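Local structure of lipolytic enzyme, G-D-S-L family (Bacteroides thetaiotaomicron, 7BR2) at residues 14-19 with 50-55; 18-23 with 79-84; 44-49 with 267-272. The protein metabolises the drug diltiazem in the gut as a serine esterase of the SGNH (GDSL) hydrolase family. One frame throughout, in Å; residues are numbered along the deposited sequence.

Contact 1: 14-19 with 50-55; sequences KPFKEG and MPIRVF
M50 lies along the backbone of 16-18, meeting it with CG, SD and CE. CG packs on the amide of E18, SD rests 3.7 Å from K17 CA, and the terminal CE reaches F16 O at 3.4 Å. The chain runs extended through chi1 and chi2, and only the last torsion bends it (chi3 62°), which turns the methyl in toward the F16 carbonyl. On the E18 side the aliphatic CB adds a contact of 3.7 Å to M50 CG, while E18 CG lies 4.1 Å from P51 CD, a looser touch.

I52 uses both of its branches. CG2 packs 3.4 Å from K17 O, and CD1 comes up obliquely to the F16 ring, 4.0 Å from CD2, the two side chains meeting at about a right angle. One direct hydrogen bond joins the segments: G19 N donates a hydrogen bond to P51 O at 2.9 Å, with an almost straight N-H...O angle of 178°. G19 has positive phi (86°), and in its backbone conformation a side chain would jam against the carbonyl of E18, which calls for glycine.

Further out, Y43 of helix 35-46 positions the inner residues: its hydroxyl is hydrogen-bonded to F16 N, its ring meets that of F16, and it also touches M50 and I52. D20 OD2 accepts a bond from K17 N, and Y435 of helix 417-437 touches P51. E18 and P51 lie at the surface, whereas F16 and I52 are buried. The contact thus joins the lead-in to strand 21-26 with that to 53-58, the edge strand beside it in the parallel sheet of the alpha/beta SGNH-hydrolase fold.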
loop_
_atom_site.group_PDB
_atom_site.type_symbol
_atom_site.label_atom_id
_atom_site.label_comp_id
_atom_site.label_asym_id
_atom_site.label_seq_id
_atom_site.Cartn_x
_atom_site.Cartn_y
_atom_site.Cartn_z
ATOM N N LYS A 14 -11.001 -1.847 -11.271
ATOM C CA LYS A 14 -10.477 -0.962 -12.302
ATOM C C LYS A 14 -9.344 -0.110 -11.739
ATOM O O LYS A 14 -9.395 0.294 -10.573
ATOM C CB LYS A 14 -11.547 -0.035 -12.873
ATOM C CG LYS A 14 -12.283 -0.567 -14.077
ATOM C CD LYS A 14 -13.367 0.422 -14.471
ATOM C CE LYS A 14 -14.550 0.427 -13.518
ATOM N NZ LYS A 14 -15.619 1.356 -13.998
ATOM N N PRO A 15 -8.308 0.165 -12.531
ATOM C CA PRO A 15 -7.226 1.033 -12.056
ATOM C C PRO A 15 -7.726 2.445 -11.784
ATOM O O PRO A 15 -8.746 2.887 -12.313
ATOM C CB PRO A 15 -6.224 1.032 -13.219
ATOM C CG PRO A 15 -6.991 0.505 -14.409
ATOM C CD PRO A 15 -8.027 -0.404 -13.865
ATOM N N PHE A 16 -6.995 3.159 -10.934
ATOM C CA PHE A 16 -7.280 4.576 -10.747
ATOM C C PHE A 16 -6.812 5.357 -11.980
ATOM O O PHE A 16 -5.857 4.968 -12.663
ATOM C CB PHE A 16 -6.581 5.095 -9.478
ATOM C CG PHE A 16 -6.896 4.296 -8.224
ATOM C CD1 PHE A 16 -8.182 3.869 -7.962
ATOM C CD2 PHE A 16 -5.892 3.973 -7.312
ATOM C CE1 PHE A 16 -8.475 3.137 -6.808
ATOM C CE2 PHE A 16 -6.179 3.239 -6.150
ATOM C CZ PHE A 16 -7.473 2.818 -5.905
ATOM N N LYS A 17 -7.492 6.466 -12.271
ATOM C CA LYS A 17 -7.154 7.317 -13.415
ATOM C C LYS A 17 -6.968 8.759 -12.936
ATOM O O LYS A 17 -7.204 9.075 -11.768
ATOM C CB LYS A 17 -8.211 7.245 -14.526
ATOM C CG LYS A 17 -9.531 7.907 -14.168
ATOM C CD LYS A 17 -10.553 7.786 -15.317
ATOM C CE LYS A 17 -11.921 8.412 -14.965
ATOM N NZ LYS A 17 -11.877 9.904 -14.792
ATOM N N GLU A 18 -6.534 9.639 -13.846
ATOM C CA GLU A 18 -6.178 11.006 -13.470
ATOM C C GLU A 18 -7.305 11.679 -12.701
ATOM O O GLU A 18 -8.469 11.592 -13.082
ATOM C CB GLU A 18 -5.821 11.832 -14.705
ATOM C CG GLU A 18 -5.420 13.285 -14.389
ATOM C CD GLU A 18 -6.559 14.306 -14.510
ATOM O OE1 GLU A 18 -6.568 15.304 -13.747
ATOM O OE2 GLU A 18 -7.462 14.107 -15.346
ATOM N N GLY A 19 -6.956 12.314 -11.582
ATOM C CA GLY A 19 -7.930 13.046 -10.804
ATOM C C GLY A 19 -8.715 12.240 -9.789
ATOM O O GLY A 19 -9.569 12.811 -9.100
ATOM N N MET A 50 0.036 11.070 -14.315
ATOM C CA MET A 50 -1.369 10.798 -14.024
ATOM C C MET A 50 -1.614 11.007 -12.530
ATOM O O MET A 50 -1.727 10.038 -11.767
ATOM C CB MET A 50 -1.746 9.381 -14.452
ATOM C CG MET A 50 -3.225 9.146 -14.528
ATOM S SD MET A 50 -3.648 7.406 -14.694
ATOM C CE MET A 50 -2.997 6.740 -13.172
ATOM N N PRO A 51 -1.687 12.262 -12.073
ATOM C CA PRO A 51 -1.801 12.499 -10.626
ATOM C C PRO A 51 -3.123 11.993 -10.078
ATOM O O PRO A 51 -4.183 12.169 -10.684
ATOM C CB PRO A 51 -1.692 14.023 -10.493
ATOM C CG PRO A 51 -2.090 14.551 -11.814
ATOM C CD PRO A 51 -1.629 13.524 -12.831
ATOM N N ILE A 52 -3.038 11.352 -8.918
ATOM C CA ILE A 52 -4.184 10.897 -8.160
ATOM C C ILE A 52 -3.964 11.306 -6.706
ATOM O O ILE A 52 -2.899 11.805 -6.338
ATOM C CB ILE A 52 -4.382 9.371 -8.262
ATOM C CG1 ILE A 52 -3.220 8.652 -7.562
ATOM C CG2 ILE A 52 -4.437 8.945 -9.726
ATOM C CD1 ILE A 52 -3.512 7.228 -7.226
ATOM N N ARG A 53 -4.956 11.008 -5.868
ATOM C CA ARG A 53 -4.871 11.253 -4.433
ATOM C C ARG A 53 -5.435 10.046 -3.707
ATOM O O ARG A 53 -6.540 9.600 -4.013
ATOM C CB ARG A 53 -5.628 12.518 -4.015
ATOM C CG ARG A 53 -4.775 13.756 -4.094
ATOM C CD ARG A 53 -5.585 15.040 -3.933
ATOM N NE ARG A 53 -4.732 16.187 -4.218
ATOM C CZ ARG A 53 -3.906 16.729 -3.331
ATOM N NH1 ARG A 53 -3.826 16.233 -2.095
ATOM N NH2 ARG A 53 -3.151 17.754 -3.682
ATOM N N VAL A 54 -4.640 9.498 -2.793
ATOM C CA VAL A 54 -5.040 8.414 -1.910
ATOM C C VAL A 54 -5.225 8.966 -0.499
ATOM O O VAL A 54 -4.475 9.847 -0.062
ATOM C CB VAL A 54 -3.991 7.290 -1.957
ATOM C CG1 VAL A 54 -4.322 6.173 -0.977
ATOM C CG2 VAL A 54 -3.916 6.760 -3.381
ATOM N N PHE A 55 -6.233 8.454 0.209
ATOM C CA PHE A 55 -6.561 8.882 1.565
ATOM C C PHE A 55 -6.590 7.673 2.479
ATOM O O PHE A 55 -7.237 6.662 2.173
ATOM C CB PHE A 55 -7.920 9.599 1.619
ATOM C CG PHE A 55 -7.964 10.873 0.825
ATOM C CD1 PHE A 55 -8.204 10.844 -0.551
ATOM C CD2 PHE A 55 -7.762 12.102 1.439
ATOM C CE1 PHE A 55 -8.239 12.018 -1.296
ATOM C CE2 PHE A 55 -7.803 13.281 0.702
ATOM C CZ PHE A 55 -8.043 13.236 -0.670
#

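Contact 2: 18-23 with 79-84; sequences EGDRAV and NPTVLM
T81 OG1 is both donor and acceptor: it donates to D20 OD1 at 2.7 Å and accepts from R21 N at 2.8 Å. The hydroxyl lies between the backbone N and the carbonyl carbon of its own residue (chi1 64°), a rotation that presents it to both partners, and it meets the carboxylate on the anti side, 35° out of plane. The other carboxylate oxygen of D20 takes the amide of K17, so both oxygens have donors.

R21 O accepts twice. T81 N reaches R21 O at 2.9 Å in the carbonyl plane, on a lone pair, whereas V82 N meets R21 O from above that plane at 3.2 Å. The regular pairing follows: V23 N donates to V82 O, and V23 O receives M84 N, each bond 2.9 Å long. P80 O, facing away from strand 21-26, is satisfied by T130 OG1. Toward 79-84 the R21 guanidinium makes a weak bond from NE to N79 O, at its edge; the stronger partner is K78 O, bonded to NH2.

Apolar groups cover both faces of this strand pair. A22 and V82 share one, where M84 CE also reaches 3.8 Å from A22 CB. V23 and L83 occupy the other, with V23 CG2 packed 3.6 Å from P80 CB and I75 of helix 64-75 lying over them. Strands 21-23 and 82-84 run parallel at 14°, the first and third in sequence but neighbours in space, as expected of the central parallel sheet of an SGNH hydrolase, with its 2-1-3-4-5 strand order.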
loop_
_atom_site.group_PDB
_atom_site.type_symbol
_atom_site.label_atom_id
_atom_site.label_comp_id
_atom_site.label_asym_id
_atom_site.label_seq_id
_atom_site.Cartn_x
_atom_site.Cartn_y
_atom_site.Cartn_z
ATOM N N GLU A 18 -6.534 9.639 -13.846
ATOM C CA GLU A 18 -6.178 11.006 -13.470
ATOM C C GLU A 18 -7.305 11.679 -12.701
ATOM O O GLU A 18 -8.469 11.592 -13.082
ATOM C CB GLU A 18 -5.821 11.832 -14.705
ATOM C CG GLU A 18 -5.420 13.285 -14.389
ATOM C CD GLU A 18 -6.559 14.306 -14.510
ATOM O OE1 GLU A 18 -6.568 15.304 -13.747
ATOM O OE2 GLU A 18 -7.462 14.107 -15.346
ATOM N N GLY A 19 -6.956 12.314 -11.582
ATOM C CA GLY A 19 -7.930 13.046 -10.804
ATOM C C GLY A 19 -8.715 12.240 -9.789
ATOM O O GLY A 19 -9.569 12.811 -9.100
ATOM N N ASP A 20 -8.474 10.935 -9.685
ATOM C CA ASP A 20 -9.197 10.104 -8.732
ATOM C C ASP A 20 -8.859 10.510 -7.296
ATOM O O ASP A 20 -7.793 11.060 -7.007
ATOM C CB ASP A 20 -8.863 8.626 -8.959
ATOM C CG ASP A 20 -9.918 7.896 -9.791
ATOM O OD1 ASP A 20 -11.094 8.329 -9.801
ATOM O OD2 ASP A 20 -9.553 6.909 -10.475
ATOM N N ARG A 21 -9.816 10.287 -6.412
ATOM C CA ARG A 21 -9.651 10.441 -4.972
ATOM C C ARG A 21 -10.029 9.093 -4.360
ATOM O O ARG A 21 -11.216 8.786 -4.204
ATOM C CB ARG A 21 -10.512 11.588 -4.452
ATOM C CG ARG A 21 -10.202 12.934 -5.121
ATOM C CD ARG A 21 -11.261 13.988 -4.815
ATOM N NE ARG A 21 -11.318 14.343 -3.390
ATOM C CZ ARG A 21 -10.425 15.110 -2.761
ATOM N NH1 ARG A 21 -9.367 15.605 -3.409
ATOM N NH2 ARG A 21 -10.581 15.374 -1.472
ATOM N N ALA A 22 -9.031 8.263 -4.088
ATOM C CA ALA A 22 -9.234 6.899 -3.612
ATOM C C ALA A 22 -9.099 6.873 -2.095
ATOM O O ALA A 22 -7.998 7.052 -1.566
ATOM C CB ALA A 22 -8.226 5.958 -4.265
ATOM N N VAL A 23 -10.208 6.629 -1.391
ATOM C CA VAL A 23 -10.222 6.584 0.068
ATOM C C VAL A 23 -10.279 5.130 0.506
ATOM O O VAL A 23 -11.160 4.378 0.065
ATOM C CB VAL A 23 -11.409 7.368 0.645
ATOM C CG1 VAL A 23 -11.399 7.284 2.170
ATOM C CG2 VAL A 23 -11.394 8.830 0.168
ATOM N N ASN A 79 -14.937 13.345 -0.240
ATOM C CA ASN A 79 -15.440 13.232 -1.593
ATOM C C ASN A 79 -14.684 12.186 -2.408
ATOM O O ASN A 79 -13.995 12.505 -3.379
ATOM C CB ASN A 79 -15.379 14.595 -2.310
ATOM C CG ASN A 79 -16.393 15.596 -1.746
ATOM O OD1 ASN A 79 -17.406 15.236 -1.122
ATOM N ND2 ASN A 79 -16.109 16.873 -1.969
ATOM N N PRO A 80 -14.737 10.917 -1.994
ATOM C CA PRO A 80 -14.073 9.878 -2.783
ATOM C C PRO A 80 -14.736 9.730 -4.145
ATOM O O PRO A 80 -15.961 9.856 -4.280
ATOM C CB PRO A 80 -14.264 8.617 -1.933
ATOM C CG PRO A 80 -15.522 8.863 -1.180
ATOM C CD PRO A 80 -15.485 10.344 -0.859
ATOM N N THR A 81 -13.895 9.514 -5.163
ATOM C CA THR A 81 -14.336 8.981 -6.445
ATOM C C THR A 81 -14.289 7.459 -6.454
ATOM O O THR A 81 -15.083 6.817 -7.153
ATOM C CB THR A 81 -13.484 9.543 -7.600
ATOM O OG1 THR A 81 -12.121 9.121 -7.462
ATOM C CG2 THR A 81 -13.546 11.070 -7.668
ATOM N N VAL A 82 -13.385 6.880 -5.668
ATOM C CA VAL A 82 -13.284 5.440 -5.461
ATOM C C VAL A 82 -13.127 5.196 -3.965
ATOM O O VAL A 82 -12.212 5.741 -3.343
ATOM C CB VAL A 82 -12.098 4.824 -6.233
ATOM C CG1 VAL A 82 -12.180 3.313 -6.190
ATOM C CG2 VAL A 82 -12.088 5.303 -7.683
ATOM N N LEU A 83 -13.982 4.342 -3.405
ATOM C CA LEU A 83 -14.006 4.059 -1.970
ATOM C C LEU A 83 -13.769 2.568 -1.759
ATOM O O LEU A 83 -14.542 1.739 -2.250
ATOM C CB LEU A 83 -15.340 4.480 -1.342
ATOM C CG LEU A 83 -15.580 4.152 0.143
ATOM C CD1 LEU A 83 -14.584 4.857 1.027
ATOM C CD2 LEU A 83 -16.992 4.497 0.570
ATOM N N MET A 84 -12.675 2.230 -1.083
ATOM C CA MET A 84 -12.396 0.861 -0.682
ATOM C C MET A 84 -12.841 0.658 0.763
ATOM O O MET A 84 -12.615 1.522 1.611
ATOM C CB MET A 84 -10.908 0.545 -0.846
ATOM C CG MET A 84 -10.500 0.155 -2.269
ATOM S SD MET A 84 -10.797 1.411 -3.549
ATOM C CE MET A 84 -9.745 2.759 -3.004
#

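Contact 3: 44-49 with 267-272; sequences MTRFPN and AEALPY
A269 is wedged against the C-terminal end of helix 35-46, its methyl CB lying 3.3 Å from R46 O and 3.6 Å from T45 O. R46 CD lies 3.8 Å from A269 CB. Beside this tight spot L270 N donates to T45 O at 3.0 Å, tilted 31° from the carbonyl plane, so the loop supplies a donor to a carbonyl in the last turn of the helix.

A bridging water completes the buried part. It donates to T45 OG1 and, at 2.6 Å, to L270 O, and accepts from R46 NE at the edge of the guanidinium. Bends at chi2 and chi3 fold the arginine back over the loop, bringing NH2 to Y272 CB; the guanidinium and tyrosine ring planes stand 84° apart. M300 O accepts from NH2, while T45 OG1 also bonds to L41 O and Y272 OH to F38 O.

Toward the exposed E268 and N49 the fit is looser. P48 CG still touches E268 O at 3.5 Å, but N49 reaches that carbonyl only through a second water, which donates to E268 O and takes a weak bond from N49 ND2. The contact packs a helix end of the SGNH-type alpha/beta domain against the loop leaving strand 260-267 of an antiparallel beta-sheet.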
loop_
_atom_site.group_PDB
_atom_site.type_symbol
_atom_site.label_atom_id
_atom_site.label_comp_id
_atom_site.label_asym_id
_atom_site.label_seq_id
_atom_site.Cartn_x
_atom_site.Cartn_y
_atom_site.Cartn_z
ATOM N N MET A 44 2.643 6.851 -8.300
ATOM C CA MET A 44 3.482 8.034 -8.442
ATOM C C MET A 44 4.688 7.743 -9.319
ATOM O O MET A 44 5.166 8.635 -10.027
ATOM C CB MET A 44 3.992 8.529 -7.080
ATOM C CG MET A 44 2.953 8.977 -6.040
ATOM S SD MET A 44 3.684 8.991 -4.381
ATOM C CE MET A 44 2.504 10.025 -3.483
ATOM N N THR A 45 5.205 6.517 -9.271
ATOM C CA THR A 45 6.404 6.221 -10.045
ATOM C C THR A 45 6.111 5.592 -11.401
ATOM O O THR A 45 6.857 5.831 -12.353
ATOM C CB THR A 45 7.341 5.335 -9.232
ATOM O OG1 THR A 45 6.616 4.182 -8.786
ATOM C CG2 THR A 45 7.831 6.104 -8.035
ATOM N N ARG A 46 5.083 4.741 -11.501
ATOM C CA ARG A 46 4.708 4.091 -12.756
ATOM C C ARG A 46 3.887 5.005 -13.683
ATOM O O ARG A 46 3.978 4.884 -14.915
ATOM C CB ARG A 46 3.954 2.803 -12.464
ATOM C CG ARG A 46 3.863 1.839 -13.654
ATOM C CD ARG A 46 5.227 1.318 -14.083
ATOM N NE ARG A 46 6.004 0.987 -12.904
ATOM C CZ ARG A 46 6.060 -0.227 -12.370
ATOM N NH1 ARG A 46 5.354 -1.210 -12.902
ATOM N NH2 ARG A 46 6.780 -0.441 -11.273
ATOM N N PHE A 47 3.020 5.873 -13.143
ATOM C CA PHE A 47 2.209 6.774 -13.962
ATOM C C PHE A 47 2.477 8.212 -13.525
ATOM O O PHE A 47 1.572 8.897 -13.029
ATOM C CB PHE A 47 0.729 6.416 -13.850
ATOM C CG PHE A 47 0.447 4.982 -14.150
ATOM C CD1 PHE A 47 0.626 4.468 -15.431
ATOM C CD2 PHE A 47 0.061 4.127 -13.137
ATOM C CE1 PHE A 47 0.390 3.134 -15.694
ATOM C CE2 PHE A 47 -0.180 2.786 -13.400
ATOM C CZ PHE A 47 -0.012 2.291 -14.676
ATOM N N PRO A 48 3.702 8.711 -13.740
ATOM C CA PRO A 48 4.086 10.013 -13.163
ATOM C C PRO A 48 3.305 11.197 -13.703
ATOM O O PRO A 48 3.250 12.245 -13.033
ATOM C CB PRO A 48 5.570 10.131 -13.525
ATOM C CG PRO A 48 5.704 9.304 -14.805
ATOM C CD PRO A 48 4.771 8.134 -14.588
ATOM N N ASN A 49 2.689 11.074 -14.876
ATOM C CA ASN A 49 1.911 12.157 -15.449
ATOM C C ASN A 49 0.424 11.990 -15.195
ATOM O O ASN A 49 -0.382 12.707 -15.796
ATOM C CB ASN A 49 2.162 12.266 -16.953
ATOM C CG ASN A 49 3.636 12.409 -17.294
ATOM O OD1 ASN A 49 4.278 13.400 -16.948
ATOM N ND2 ASN A 49 4.174 11.424 -18.013
ATOM N N ALA A 267 12.870 6.517 -20.262
ATOM C CA ALA A 267 11.777 5.688 -19.783
ATOM C C ALA A 267 10.519 6.527 -19.613
ATOM O O ALA A 267 10.589 7.742 -19.445
ATOM C CB ALA A 267 12.154 5.033 -18.457
ATOM N N GLU A 268 9.360 5.870 -19.712
ATOM C CA GLU A 268 8.098 6.512 -19.377
ATOM C C GLU A 268 7.809 6.462 -17.890
ATOM O O GLU A 268 6.994 7.255 -17.399
ATOM C CB GLU A 268 6.934 5.855 -20.124
ATOM C CG GLU A 268 7.032 5.954 -21.630
ATOM C CD GLU A 268 6.053 5.046 -22.350
ATOM O OE1 GLU A 268 5.296 4.309 -21.672
ATOM O OE2 GLU A 268 6.064 5.048 -23.600
ATOM N N ALA A 269 8.441 5.544 -17.169
ATOM C CA ALA A 269 8.164 5.358 -15.761
ATOM C C ALA A 269 9.481 5.118 -15.046
ATOM O O ALA A 269 10.486 4.759 -15.662
ATOM C CB ALA A 269 7.193 4.196 -15.531
ATOM N N LEU A 270 9.461 5.327 -13.743
ATOM C CA LEU A 270 10.583 5.050 -12.863
ATOM C C LEU A 270 10.430 3.666 -12.245
ATOM O O LEU A 270 9.334 3.096 -12.255
ATOM C CB LEU A 270 10.667 6.115 -11.756
ATOM C CG LEU A 270 10.939 7.564 -12.175
ATOM C CD1 LEU A 270 10.889 8.504 -10.960
ATOM C CD2 LEU A 270 12.271 7.683 -12.905
ATOM N N PRO A 271 11.515 3.061 -11.747
ATOM C CA PRO A 271 11.368 1.802 -11.003
ATOM C C PRO A 271 10.624 2.020 -9.693
ATOM O O PRO A 271 10.572 3.124 -9.145
ATOM C CB PRO A 271 12.811 1.357 -10.747
ATOM C CG PRO A 271 13.605 2.624 -10.771
ATOM C CD PRO A 271 12.921 3.509 -11.790
ATOM N N TYR A 272 10.044 0.938 -9.190
ATOM C CA TYR A 272 9.371 0.999 -7.902
ATOM C C TYR A 272 10.409 0.959 -6.796
ATOM O O TYR A 272 11.216 0.022 -6.750
ATOM C CB TYR A 272 8.396 -0.144 -7.722
ATOM C CG TYR A 272 7.537 0.057 -6.502
ATOM C CD1 TYR A 272 6.381 0.835 -6.566
ATOM C CD2 TYR A 272 7.901 -0.490 -5.271
ATOM C CE1 TYR A 272 5.595 1.038 -5.446
ATOM C CE2 TYR A 272 7.120 -0.291 -4.146
ATOM C CZ TYR A 272 5.972 0.480 -4.238
ATOM O OH TYR A 272 5.190 0.674 -3.120
HETATM O O HOH W 1 7.371 2.455 -10.716
HETATM O O HOH W 2 6.747 9.694 -18.429
#

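Contacts 1 and 2 hold the same parallel sheet: they share E18 and G19, and strand 21-26 lies between 53-58 and 82-85, with R53 O probably bonded to A22 N and the F16 ring packed on A22 CB. Contact 2 is buried and dominated by strand pairing, whereas contact 1, partly at the surface, relies on van der Waals packing round one backbone bond. Contact 3, also buried and about 14 Å from contact 1 between centres, joins helix 35-46 to a loop far along the chain; its two sides are joined by one direct backbone bond and by bridging waters. The sequence runs directly from N49 of contact 3 into M50 of contact 1.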